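Local coordinates for protein putative nitroreductase (Thermotoga maritima, PDB 1VKW) that is a putative nitroreductase of the FMN-dependent nitroreductase clan and probably acts as an oxidoreductase, at residues A[81-84]-A[85-88]; A[89-93]-A[94-98]; A[126-130]-A[131-135]; A[149-152]-A[153-156]; A[180-183]-A[184-187]. All coordinates share one frame; numbering follows the deposited sequence.

Contact 1: A[81-84]-A[85-88]; sequences GFQG and EQIV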
loop_
_atom_site.group_PDB
_atom_site.type_symbol
_atom_site.label_atom_id
_atom_site.label_comp_id
_atom_site.label_asym_id
_atom_site.label_seq_id
_atom_site.Cartn_x
_atom_site.Cartn_y
_atom_site.Cartn_z
ATOM N N GLY A 81 -4.305 1.190 -7.031
ATOM C CA GLY A 81 -3.990 0.477 -5.797
ATOM C C GLY A 81 -2.499 0.353 -5.541
ATOM O O GLY A 81 -2.037 0.578 -4.430
ATOM N N PHE A 82 -1.746 0.027 -6.589
ATOM C CA PHE A 82 -0.298 -0.193 -6.490
ATOM C C PHE A 82 0.449 1.082 -6.073
ATOM O O PHE A 82 1.236 1.075 -5.121
ATOM C CB PHE A 82 0.223 -0.723 -7.832
ATOM C CG PHE A 82 1.668 -1.155 -7.805
ATOM C CD1 PHE A 82 2.053 -2.305 -7.113
ATOM C CD2 PHE A 82 2.642 -0.420 -8.473
ATOM C CE1 PHE A 82 3.391 -2.714 -7.091
ATOM C CE2 PHE A 82 3.979 -0.817 -8.446
ATOM C CZ PHE A 82 4.354 -1.968 -7.751
ATOM N N GLN A 83 0.171 2.183 -6.764
ATOM C CA GLN A 83 0.812 3.454 -6.448
ATOM C C GLN A 83 0.266 4.052 -5.164
ATOM O O GLN A 83 1.022 4.608 -4.370
ATOM C CB GLN A 83 0.664 4.438 -7.611
ATOM C CG GLN A 83 1.501 4.054 -8.812
ATOM C CD GLN A 83 1.234 4.923 -10.026
ATOM O OE1 GLN A 83 1.022 6.128 -9.907
ATOM N NE2 GLN A 83 1.245 4.308 -11.201
ATOM N N GLY A 84 -1.045 3.940 -4.975
ATOM C CA GLY A 84 -1.728 4.466 -3.801
ATOM C C GLY A 84 -1.243 3.861 -2.490
ATOM O O GLY A 84 -1.056 4.576 -1.505
ATOM N N GLU A 85 -1.024 2.551 -2.468
ATOM C CA GLU A 85 -0.526 1.916 -1.257
ATOM C C GLU A 85 0.941 2.279 -0.987
ATOM O O GLU A 85 1.339 2.359 0.171
ATOM C CB GLU A 85 -0.769 0.408 -1.278
ATOM C CG GLU A 85 -0.434 -0.316 0.027
ATOM C CD GLU A 85 -1.316 0.035 1.219
ATOM O OE1 GLU A 85 -2.238 0.864 1.091
ATOM O OE2 GLU A 85 -1.092 -0.542 2.312
ATOM N N GLN A 86 1.734 2.540 -2.032
ATOM C CA GLN A 86 3.085 3.062 -1.831
ATOM C C GLN A 86 3.051 4.380 -1.059
ATOM O O GLN A 86 3.856 4.605 -0.145
ATOM C CB GLN A 86 3.812 3.235 -3.170
ATOM C CG GLN A 86 4.312 1.907 -3.742
ATOM C CD GLN A 86 4.917 2.066 -5.112
ATOM O OE1 GLN A 86 6.048 2.533 -5.240
ATOM N NE2 GLN A 86 4.160 1.702 -6.147
ATOM N N ILE A 87 2.105 5.240 -1.422
ATOM C CA ILE A 87 1.920 6.526 -0.739
ATOM C C ILE A 87 1.449 6.337 0.712
ATOM O O ILE A 87 1.962 7.000 1.629
ATOM C CB ILE A 87 0.936 7.422 -1.535
ATOM C CG1 ILE A 87 1.510 7.725 -2.929
ATOM C CG2 ILE A 87 0.658 8.716 -0.780
ATOM C CD1 ILE A 87 0.484 8.256 -3.923
ATOM N N VAL A 88 0.488 5.432 0.909
ATOM C CA VAL A 88 -0.005 5.081 2.255
ATOM C C VAL A 88 1.133 4.660 3.163
ATOM O O VAL A 88 1.258 5.142 4.293
ATOM C CB VAL A 88 -1.058 3.940 2.197
ATOM C CG1 VAL A 88 -1.304 3.326 3.581
ATOM C CG2 VAL A 88 -2.360 4.455 1.626
#
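Gln86 runs its extended side chain back along the helix, CG anti to the carbonyl carbon (chi1 -77°), and donates from NE2 to Phe82 O, 3.2 Å away, one turn earlier. The bond is fairly straight (160° at the hydrogen) and runs in the amide plane, yet NE2 stands above the carbonyl plane of Phe82 rather than on a lone pair. Because Gln86 N makes a weak bond to the same oxygen, main chain and side chain grip Phe82 O together. The NE2 group also lies over one face of the Phe82 ring, 3.4 Å from CE2; its amide donates as well to Lys47 O, which fixes its rotation. Gly84 takes part through its backbone alone: its O accepts from Val88 N at 3.0 Å, while Val88 CG2 and Ile87 CB rest against the same oxygen. Glu85 bonds to Gly81 O through its N and sets CB 3.4 Å from that oxygen; its bent chain then leaves for His189 and Trp100, so the buried carboxylate is satisfied outside this turn. All this lies in the middle of helix 74-93, with Phe82 and Glu85 against helix 180-198 and Val88 against strand 97-101.

Contact 2: A[89-93]-A[94-98]; sequences LFLTA and QGFGT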
loop_
_atom_site.group_PDB
_atom_site.type_symbol
_atom_site.label_atom_id
_atom_site.label_comp_id
_atom_site.label_asym_id
_atom_site.label_seq_id
_atom_site.Cartn_x
_atom_site.Cartn_y
_atom_site.Cartn_z
ATOM N N LEU A 89 1.969 3.765 2.660
ATOM C CA LEU A 89 3.082 3.245 3.439
ATOM C C LEU A 89 4.130 4.309 3.727
ATOM O O LEU A 89 4.762 4.299 4.782
ATOM C CB LEU A 89 3.711 2.045 2.716
ATOM C CG LEU A 89 2.832 0.794 2.709
ATOM C CD1 LEU A 89 3.492 -0.319 1.900
ATOM C CD2 LEU A 89 2.532 0.327 4.147
ATOM N N PHE A 90 4.312 5.230 2.790
ATOM C CA PHE A 90 5.179 6.367 3.024
ATOM C C PHE A 90 4.614 7.255 4.146
ATOM O O PHE A 90 5.339 7.680 5.062
ATOM C CB PHE A 90 5.365 7.160 1.733
ATOM C CG PHE A 90 6.090 8.451 1.931
ATOM C CD1 PHE A 90 7.383 8.460 2.443
ATOM C CD2 PHE A 90 5.481 9.665 1.628
ATOM C CE1 PHE A 90 8.060 9.653 2.629
ATOM C CE2 PHE A 90 6.151 10.853 1.819
ATOM C CZ PHE A 90 7.442 10.848 2.325
ATOM N N LEU A 91 3.318 7.533 4.072
ATOM C CA LEU A 91 2.656 8.365 5.073
ATOM C C LEU A 91 2.690 7.707 6.454
ATOM O O LEU A 91 2.885 8.393 7.460
ATOM C CB LEU A 91 1.212 8.662 4.658
ATOM C CG LEU A 91 1.013 9.636 3.486
ATOM C CD1 LEU A 91 -0.454 9.681 3.073
ATOM C CD2 LEU A 91 1.501 11.020 3.841
ATOM N N THR A 92 2.502 6.384 6.487
ATOM C CA THR A 92 2.619 5.600 7.717
ATOM C C THR A 92 3.983 5.815 8.368
ATOM O O THR A 92 4.075 6.095 9.569
ATOM C CB THR A 92 2.436 4.090 7.428
ATOM O OG1 THR A 92 1.144 3.839 6.860
ATOM C CG2 THR A 92 2.429 3.287 8.715
ATOM N N ALA A 93 5.034 5.692 7.559
ATOM C CA ALA A 93 6.410 5.874 8.027
ATOM C C ALA A 93 6.681 7.289 8.536
ATOM O O ALA A 93 7.520 7.477 9.411
ATOM C CB ALA A 93 7.395 5.511 6.929
ATOM N N GLN A 94 5.972 8.275 7.990
ATOM C CA GLN A 94 6.058 9.657 8.482
ATOM C C GLN A 94 5.204 9.866 9.744
ATOM O O GLN A 94 5.241 10.940 10.345
ATOM C CB GLN A 94 5.649 10.654 7.386
ATOM C CG GLN A 94 6.542 10.628 6.140
ATOM C CD GLN A 94 7.962 11.110 6.403
ATOM O OE1 GLN A 94 8.196 12.309 6.569
ATOM N NE2 GLN A 94 8.911 10.183 6.415
ATOM N N GLY A 95 4.438 8.845 10.135
ATOM C CA GLY A 95 3.670 8.874 11.383
ATOM C C GLY A 95 2.190 9.186 11.228
ATOM O O GLY A 95 1.496 9.413 12.225
ATOM N N PHE A 96 1.702 9.204 9.989
ATOM C CA PHE A 96 0.312 9.570 9.710
ATOM C C PHE A 96 -0.611 8.363 9.668
ATOM O O PHE A 96 -0.261 7.316 9.114
ATOM C CB PHE A 96 0.208 10.299 8.369
ATOM C CG PHE A 96 0.874 11.632 8.361
ATOM C CD1 PHE A 96 0.289 12.710 9.006
ATOM C CD2 PHE A 96 2.090 11.811 7.721
ATOM C CE1 PHE A 96 0.902 13.950 9.009
ATOM C CE2 PHE A 96 2.713 13.049 7.721
ATOM C CZ PHE A 96 2.116 14.123 8.364
ATOM N N GLY A 97 -1.801 8.523 10.236
ATOM C CA GLY A 97 -2.874 7.554 10.058
ATOM C C GLY A 97 -3.439 7.719 8.660
ATOM O O GLY A 97 -3.392 8.811 8.100
ATOM N N THR A 98 -3.940 6.634 8.084
ATOM C CA THR A 98 -4.560 6.678 6.761
ATOM C C THR A 98 -5.831 5.857 6.757
ATOM O O THR A 98 -6.041 5.018 7.634
ATOM C CB THR A 98 -3.592 6.143 5.660
ATOM O OG1 THR A 98 -3.150 4.815 5.982
ATOM C CG2 THR A 98 -2.311 6.951 5.593
HETATM O O HOH W 1 -1.297 4.473 8.264
#
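One face of the Phe90 ring carries the aliphatic part of Gln94: CG sits 4.1 Å from the ring centroid, toward the rim, in a CH-pi contact, and the amide continues over CE1 with its plane only 17° from that of the ring. Gln94 reaches this place by bending at chi2 (-67°), which folds the chain back over the aromatic surface. The Phe96 ring is met at its edge, where Leu91 O lies near the ring plane, and Leu91 CD2 approaches Phe96 CD2 at 4.0 Å. Replacing Phe90 with an alanine would probably leave the Gln94 side chain without the surface on which it lies and open a gap facing helix 35-43. Leu91 also sets CB against Thr98 CG2, and its O accepts from Phe96 N at 2.9 Å. Thr92 O takes the N-H of Gly95 at 2.8 Å from above its carbonyl plane. Water 1 bridges the last turn and the strand: it donates to Thr92 OG1 and Phe96 O and is hydrogen-bonded to Thr98 OG1 at 3.0 Å. Beyond this stretch, Phe96 stacks with Tyr117, and Thr92 OG1 is bonded to Val88 O. Gly95, with its positive phi of 101°, ends helix 74-93 in a Schellman motif, a C-capping motif that here turns the chain into strand 97-101; these backbone angles call for glycine, since a CB would jam against the preceding carbonyl oxygen.

Contact 3: A[126-130]-A[131-135]; sequences KRRPI and TSFLE. With SO4 (sulfate ion), chain C.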
loop_
_atom_site.group_PDB
_atom_site.type_symbol
_atom_site.label_atom_id
_atom_site.label_comp_id
_atom_site.label_asym_id
_atom_site.label_seq_id
_atom_site.Cartn_x
_atom_site.Cartn_y
_atom_site.Cartn_z
ATOM N N LYS A 126 -7.913 -7.834 12.032
ATOM C CA LYS A 126 -8.588 -9.082 11.748
ATOM C C LYS A 126 -8.222 -9.495 10.349
ATOM O O LYS A 126 -8.439 -8.755 9.393
ATOM C CB LYS A 126 -10.095 -8.925 11.900
ATOM C CG LYS A 126 -10.528 -8.715 13.347
ATOM C CD LYS A 126 -12.052 -8.722 13.480
ATOM C CE LYS A 126 -12.509 -9.167 14.851
ATOM N NZ LYS A 126 -13.908 -9.694 14.783
ATOM N N ARG A 127 -7.652 -10.688 10.236
ATOM C CA ARG A 127 -7.365 -11.269 8.945
ATOM C C ARG A 127 -7.663 -12.739 9.027
ATOM O O ARG A 127 -7.507 -13.375 10.089
ATOM C CB ARG A 127 -5.901 -11.064 8.537
ATOM C CG ARG A 127 -5.502 -9.637 8.213
ATOM C CD ARG A 127 -6.167 -9.042 6.996
ATOM N NE ARG A 127 -5.631 -7.709 6.688
ATOM C CZ ARG A 127 -5.965 -6.585 7.321
ATOM N NH1 ARG A 127 -6.864 -6.579 8.297
ATOM N NH2 ARG A 127 -5.395 -5.442 6.964
ATOM N N ARG A 128 -8.087 -13.278 7.892
ATOM C CA ARG A 128 -8.291 -14.708 7.763
ATOM C C ARG A 128 -6.921 -15.388 7.816
ATOM O O ARG A 128 -5.888 -14.735 7.574
ATOM C CB ARG A 128 -9.037 -15.014 6.466
ATOM C CG ARG A 128 -10.422 -14.368 6.440
ATOM C CD ARG A 128 -11.361 -14.927 5.382
ATOM N NE ARG A 128 -10.880 -14.646 4.043
ATOM C CZ ARG A 128 -11.222 -13.585 3.317
ATOM N NH1 ARG A 128 -12.054 -12.660 3.792
ATOM N NH2 ARG A 128 -10.714 -13.449 2.101
ATOM N N PRO A 129 -6.903 -16.683 8.126
ATOM C CA PRO A 129 -5.643 -17.430 8.239
ATOM C C PRO A 129 -4.817 -17.425 6.953
ATOM O O PRO A 129 -5.364 -17.487 5.855
ATOM C CB PRO A 129 -6.105 -18.847 8.582
ATOM C CG PRO A 129 -7.449 -18.682 9.135
ATOM C CD PRO A 129 -8.066 -17.531 8.420
ATOM N N ILE A 130 -3.496 -17.350 7.092
ATOM C CA ILE A 130 -2.627 -17.240 5.921
ATOM C C ILE A 130 -2.875 -18.370 4.935
ATOM O O ILE A 130 -2.844 -18.147 3.721
ATOM C CB ILE A 130 -1.124 -17.151 6.322
ATOM C CG1 ILE A 130 -0.242 -17.061 5.077
ATOM C CG2 ILE A 130 -0.701 -18.327 7.152
ATOM C CD1 ILE A 130 1.069 -16.336 5.349
ATOM N N THR A 131 -3.154 -19.569 5.451
ATOM C CA THR A 131 -3.380 -20.735 4.591
ATOM C C THR A 131 -4.634 -20.588 3.743
ATOM O O THR A 131 -4.763 -21.278 2.742
ATOM C CB THR A 131 -3.490 -22.034 5.406
ATOM O OG1 THR A 131 -4.445 -21.857 6.449
ATOM C CG2 THR A 131 -2.174 -22.369 6.135
ATOM N N SER A 132 -5.564 -19.717 4.146
ATOM C CA SER A 132 -6.788 -19.510 3.369
ATOM C C SER A 132 -6.513 -18.704 2.093
ATOM O O SER A 132 -7.307 -18.722 1.149
ATOM C CB SER A 132 -7.870 -18.836 4.224
ATOM O OG SER A 132 -7.638 -17.449 4.382
ATOM N N PHE A 133 -5.384 -18.015 2.065
ATOM C CA PHE A 133 -4.967 -17.223 0.913
ATOM C C PHE A 133 -4.051 -17.975 -0.050
ATOM O O PHE A 133 -4.027 -17.703 -1.259
ATOM C CB PHE A 133 -4.247 -15.976 1.399
ATOM C CG PHE A 133 -5.104 -15.075 2.229
ATOM C CD1 PHE A 133 -6.029 -14.248 1.625
ATOM C CD2 PHE A 133 -4.975 -15.040 3.607
ATOM C CE1 PHE A 133 -6.816 -13.406 2.378
ATOM C CE2 PHE A 133 -5.762 -14.192 4.367
ATOM C CZ PHE A 133 -6.678 -13.375 3.750
ATOM N N LEU A 134 -3.327 -18.943 0.495
ATOM C CA LEU A 134 -2.178 -19.537 -0.156
ATOM C C LEU A 134 -2.577 -20.820 -0.865
ATOM O O LEU A 134 -3.178 -21.704 -0.261
ATOM C CB LEU A 134 -1.131 -19.819 0.920
ATOM C CG LEU A 134 0.327 -20.109 0.589
ATOM C CD1 LEU A 134 0.905 -19.076 -0.360
ATOM C CD2 LEU A 134 1.112 -20.166 1.900
ATOM N N GLU A 135 -2.252 -20.930 -2.149
ATOM C CA GLU A 135 -2.507 -22.165 -2.888
ATOM C C GLU A 135 -1.531 -23.265 -2.451
ATOM O O GLU A 135 -1.892 -24.441 -2.409
ATOM C CB GLU A 135 -2.446 -21.908 -4.394
ATOM C CG GLU A 135 -3.484 -20.883 -4.846
ATOM C CD GLU A 135 -3.470 -20.638 -6.345
ATOM O OE1 GLU A 135 -3.371 -21.622 -7.107
ATOM O OE2 GLU A 135 -3.570 -19.461 -6.761
HETATM S S SO4 C . -7.112 -2.408 8.611
HETATM O O1 SO4 C . -8.478 -2.906 8.555
HETATM O O2 SO4 C . -6.221 -3.505 8.919
HETATM O O3 SO4 C . -6.797 -1.797 7.333
HETATM O O4 SO4 C . -6.991 -1.411 9.677
HETATM O O HOH W 2 -9.225 -16.212 2.464
#
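Ser132 and Pro129 close a tight helical turn, the short and weakly bonded helix 130-133 that follows an extended loop. Pro129 O is gripped twice by one residue: Ser132 OG donates to it at 2.7 Å in the carbonyl plane, whereas Ser132 N donates at 2.8 Å from above that plane. The hydroxyl is placed there by chi1 of 77°, which sets OG between the backbone N and carbonyl carbon, and it also accepts from water 2, whose oxygen in turn receives a bond from Arg128 NE.

Phe133 can be followed outward from the backbone. Its CB rests on Ile130 O, the oxygen that also takes the N-H of Phe133 at 3.0 Å. CG lies farther from that oxygen, which sits at the ring edge near its plane, and CD2 comes to 3.3 Å from Pro129 O. Beyond it CE2 is 3.3 Å from Arg128 O, which meets the ring at its edge, and CZ reaches Arg128 CB. CE1, across the ring from CD2, comes to 3.9 Å from Arg128 NH2, the guanidinium and ring planes being 30° apart. Ser132 OG and water 2 lie over one face of the ring, toward its rim. The Arg128 guanidinium finds a further partner in Arg161 O.

In the extended part, the Arg127 guanidinium, also bonded to Ile153 O and Leu154 O, holds a sulfate ion, probably from the crystallisation liquor, which Ser24 and Arg22 also hold. Arg127 NH1 spans Lys126 O and the ion, and NH2 donates to the same sulfate oxygen, O2, at 2.9 Å.

Contact 4: A[149-152]-A[153-156]; sequences VEMT and ILAP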
loop_
_atom_site.group_PDB
_atom_site.type_symbol
_atom_site.label_atom_id
_atom_site.label_comp_id
_atom_site.label_asym_id
_atom_site.label_seq_id
_atom_site.Cartn_x
_atom_site.Cartn_y
_atom_site.Cartn_z
ATOM N N VAL A 149 4.487 -13.147 2.104
ATOM C CA VAL A 149 3.060 -13.453 2.139
ATOM C C VAL A 149 2.383 -12.858 3.372
ATOM O O VAL A 149 1.273 -12.311 3.278
ATOM C CB VAL A 149 2.780 -14.970 2.058
ATOM C CG1 VAL A 149 1.277 -15.243 2.205
ATOM C CG2 VAL A 149 3.218 -15.512 0.700
ATOM N N GLU A 150 3.042 -12.982 4.521
ATOM C CA GLU A 150 2.532 -12.418 5.761
ATOM C C GLU A 150 2.358 -10.909 5.639
ATOM O O GLU A 150 1.356 -10.351 6.080
ATOM C CB GLU A 150 3.473 -12.750 6.930
ATOM C CG GLU A 150 3.436 -14.213 7.353
ATOM C CD GLU A 150 4.575 -14.633 8.269
ATOM O OE1 GLU A 150 5.384 -13.776 8.698
ATOM O OE2 GLU A 150 4.656 -15.849 8.579
HETATM N N MSE A 151 3.336 -10.246 5.034
HETATM C CA MSE A 151 3.281 -8.784 4.860
HETATM C C MSE A 151 2.222 -8.367 3.844
HETATM O O MSE A 151 1.615 -7.305 3.979
HETATM C CB MSE A 151 4.638 -8.245 4.415
HETATM C CG MSE A 151 5.729 -8.389 5.433
HETATM SE SE MSE A 151 5.357 -7.413 7.097
HETATM C CE MSE A 151 4.573 -8.942 8.148
ATOM N N THR A 152 2.015 -9.200 2.826
ATOM C CA THR A 152 0.985 -8.971 1.819
ATOM C C THR A 152 -0.434 -9.064 2.412
ATOM O O THR A 152 -1.286 -8.236 2.081
ATOM C CB THR A 152 1.151 -9.991 0.648
ATOM O OG1 THR A 152 2.441 -9.826 0.041
ATOM C CG2 THR A 152 0.154 -9.740 -0.473
ATOM N N ILE A 153 -0.661 -10.057 3.283
ATOM C CA ILE A 153 -1.969 -10.263 3.953
ATOM C C ILE A 153 -2.355 -9.106 4.870
ATOM O O ILE A 153 -3.534 -8.881 5.113
ATOM C CB ILE A 153 -1.977 -11.598 4.800
ATOM C CG1 ILE A 153 -1.789 -12.832 3.912
ATOM C CG2 ILE A 153 -3.263 -11.731 5.642
ATOM C CD1 ILE A 153 -2.417 -12.723 2.577
ATOM N N LEU A 154 -1.370 -8.379 5.384
ATOM C CA LEU A 154 -1.660 -7.208 6.210
ATOM C C LEU A 154 -2.125 -5.999 5.390
ATOM O O LEU A 154 -2.447 -4.964 5.959
ATOM C CB LEU A 154 -0.452 -6.842 7.085
ATOM C CG LEU A 154 -0.040 -7.955 8.067
ATOM C CD1 LEU A 154 1.264 -7.646 8.753
ATOM C CD2 LEU A 154 -1.138 -8.244 9.100
ATOM N N ALA A 155 -2.166 -6.125 4.065
ATOM C CA ALA A 155 -2.649 -5.044 3.207
ATOM C C ALA A 155 -4.093 -4.725 3.546
ATOM O O ALA A 155 -4.830 -5.610 3.990
ATOM C CB ALA A 155 -2.543 -5.439 1.725
ATOM N N PRO A 156 -4.505 -3.475 3.343
ATOM C CA PRO A 156 -5.899 -3.125 3.494
ATOM C C PRO A 156 -6.654 -3.571 2.251
ATOM O O PRO A 156 -6.050 -3.824 1.201
ATOM C CB PRO A 156 -5.872 -1.600 3.602
ATOM C CG PRO A 156 -4.696 -1.201 2.763
ATOM C CD PRO A 156 -3.691 -2.309 2.957
#
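Val149 O receives the N-H of Ile153 at 3.0 Å with an angle of 157° at the hydrogen, and the side chain of Ile153 closes over the same oxygen: its CG1 comes to 3.2 Å and CD1 lies a little farther off. With CG1 anti to the carbonyl carbon (chi1 -63°), the longer branch is turned back along the helix toward Val149, whose CG1 it approaches at 4.3 Å. Ile153 thus lays its aliphatic branch against a carbonyl already engaged by its own N-H. One residue on, the pattern slackens: Leu154 N makes only a weak bond to Glu150 O, although Leu154 CG covers that oxygen at 3.4 Å. Here helix 143-153 gives out into the loop that leads toward strand 165-168, and the bonding shortens from i to i+4 to i to i+3: Ala155 N donates to Thr152 O at 3.0 Å, from above the carbonyl plane. The methyl of Ala155 is pressed against that oxygen too, 3.1 Å from it. On the flank, selenomethionine Met151 and Leu154 lie side by side and point the same way, CE touching CD1 at 3.6 Å; bends at chi2 and chi3 bring the methyl round to this contact, and both side chains reach Ile19 of helix 15-21. Thr152 OG1 is bonded back to Ile148 O. Past the helix end, Leu154 O accepts from Arg22 and Arg127, while Ile153 O accepts from Arg127 NE.

Contact 5: A[180-183]-A[184-187]; sequences PVDL and GIAL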
loop_
_atom_site.group_PDB
_atom_site.type_symbol
_atom_site.label_atom_id
_atom_site.label_comp_id
_atom_site.label_asym_id
_atom_site.label_seq_id
_atom_site.Cartn_x
_atom_site.Cartn_y
_atom_site.Cartn_z
ATOM N N PRO A 180 -9.469 -5.069 -8.702
ATOM C CA PRO A 180 -8.193 -4.598 -9.202
ATOM C C PRO A 180 -7.479 -3.643 -8.242
ATOM O O PRO A 180 -6.275 -3.756 -8.070
ATOM C CB PRO A 180 -8.548 -3.952 -10.554
ATOM C CG PRO A 180 -10.010 -3.692 -10.517
ATOM C CD PRO A 180 -10.590 -4.694 -9.588
ATOM N N VAL A 181 -8.211 -2.764 -7.568
ATOM C CA VAL A 181 -7.567 -1.824 -6.637
ATOM C C VAL A 181 -6.914 -2.592 -5.485
ATOM O O VAL A 181 -5.744 -2.388 -5.192
ATOM C CB VAL A 181 -8.541 -0.749 -6.105
ATOM C CG1 VAL A 181 -7.808 0.241 -5.201
ATOM C CG2 VAL A 181 -9.181 0.000 -7.260
ATOM N N ASP A 182 -7.677 -3.496 -4.874
ATOM C CA ASP A 182 -7.178 -4.359 -3.800
ATOM C C ASP A 182 -5.994 -5.218 -4.269
ATOM O O ASP A 182 -5.028 -5.388 -3.537
ATOM C CB ASP A 182 -8.309 -5.245 -3.251
ATOM C CG ASP A 182 -9.490 -4.428 -2.686
ATOM O OD1 ASP A 182 -9.259 -3.391 -2.034
ATOM O OD2 ASP A 182 -10.685 -4.754 -2.832
ATOM N N LEU A 183 -6.080 -5.747 -5.491
ATOM C CA LEU A 183 -4.967 -6.469 -6.113
ATOM C C LEU A 183 -3.698 -5.619 -6.120
ATOM O O LEU A 183 -2.644 -6.076 -5.686
ATOM C CB LEU A 183 -5.304 -6.876 -7.554
ATOM C CG LEU A 183 -4.565 -8.120 -8.084
ATOM C CD1 LEU A 183 -5.100 -8.498 -9.456
ATOM C CD2 LEU A 183 -3.072 -7.940 -8.139
ATOM N N GLY A 184 -3.827 -4.381 -6.602
ATOM C CA GLY A 184 -2.712 -3.453 -6.670
ATOM C C GLY A 184 -2.134 -3.148 -5.303
ATOM O O GLY A 184 -0.922 -3.076 -5.151
ATOM N N ILE A 185 -3.012 -2.947 -4.320
ATOM C CA ILE A 185 -2.598 -2.682 -2.935
ATOM C C ILE A 185 -1.726 -3.829 -2.400
ATOM O O ILE A 185 -0.617 -3.602 -1.915
ATOM C CB ILE A 185 -3.851 -2.432 -2.034
ATOM C CG1 ILE A 185 -4.517 -1.090 -2.392
ATOM C CG2 ILE A 185 -3.482 -2.407 -0.555
ATOM C CD1 ILE A 185 -5.865 -0.878 -1.736
ATOM N N ALA A 186 -2.227 -5.059 -2.506
ATOM C CA ALA A 186 -1.491 -6.229 -2.044
ATOM C C ALA A 186 -0.182 -6.401 -2.819
ATOM O O ALA A 186 0.853 -6.751 -2.244
ATOM C CB ALA A 186 -2.347 -7.479 -2.175
ATOM N N LEU A 187 -0.232 -6.150 -4.122
ATOM C CA LEU A 187 0.949 -6.286 -4.978
ATOM C C LEU A 187 2.052 -5.322 -4.559
ATOM O O LEU A 187 3.236 -5.672 -4.627
ATOM C CB LEU A 187 0.575 -6.063 -6.444
ATOM C CG LEU A 187 1.616 -6.332 -7.527
ATOM C CD1 LEU A 187 1.897 -7.810 -7.648
ATOM C CD2 LEU A 187 1.118 -5.755 -8.851
#
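Ile185 packs tightly on Val181: CG1 lies 3.3 Å from Val181 O, the oxygen that also accepts Ile185 N at 2.9 Å in the carbonyl plane. Turning CG1 anti to the carbonyl carbon (chi1 -70°) points this branch back toward the preceding turn, and CD1 then meets Val181 CG1 at 4.1 Å. Substituting an alanine for Ile185 would probably take away the CG1 and CD1 cover over Val181 O, leave Val181 CG1 without its apolar mate and open a gap facing Pro156. By contrast the Leu183 side is looser, its CD2 only 4.4 Å from Leu187 CB, although that CB itself sits 3.3 Å from Leu183 O. Little of this turn is solvent-facing; Pro180, at the start of the helix, is its partly exposed member and joins mainly through its backbone, Pro180 O taking the N-H of Gly184. Regular i to i+4 bonds run through the turn, the one from Ala186 N to Asp182 O being nearly straight at 174°. Buried Asp182 bonds through OD1 to the N-H of Ala158, and Asp182 O has a second donor in Trp164 NE1. These residues form the first turns of helix 180-198: Pro180 and Val181 lie against Leu77 of helix 74-93, Leu183 and Leu187 against Tyr212 of strand 211-215, and Ile185 and Ala186 against the loop that follows helix 143-153.

How the contacts relate
Read from the N terminus, the five contacts come in series; each closes a local turn, and none encloses or crosses another. Contacts 1 and 2 share helix 74-93, its middle and its exit into strand 97-101, and touch where Val88 packs on Thr98. Contact 3 winds the short helix 130-133, and contact 4 ends the next helix, 143-153; Arg127 and Ile130 of the former reach Ile153 and Val149 of the latter. Contact 5, starting helix 180-198, meets contact 1 through Phe82 and Gly184 and contact 4 through Ala155 and Ile185. Helices 74-93 and 180-198 thereby pack on each other, one touching strand 97-101 of the first antiparallel sheet and the other strand 211-215 of the second.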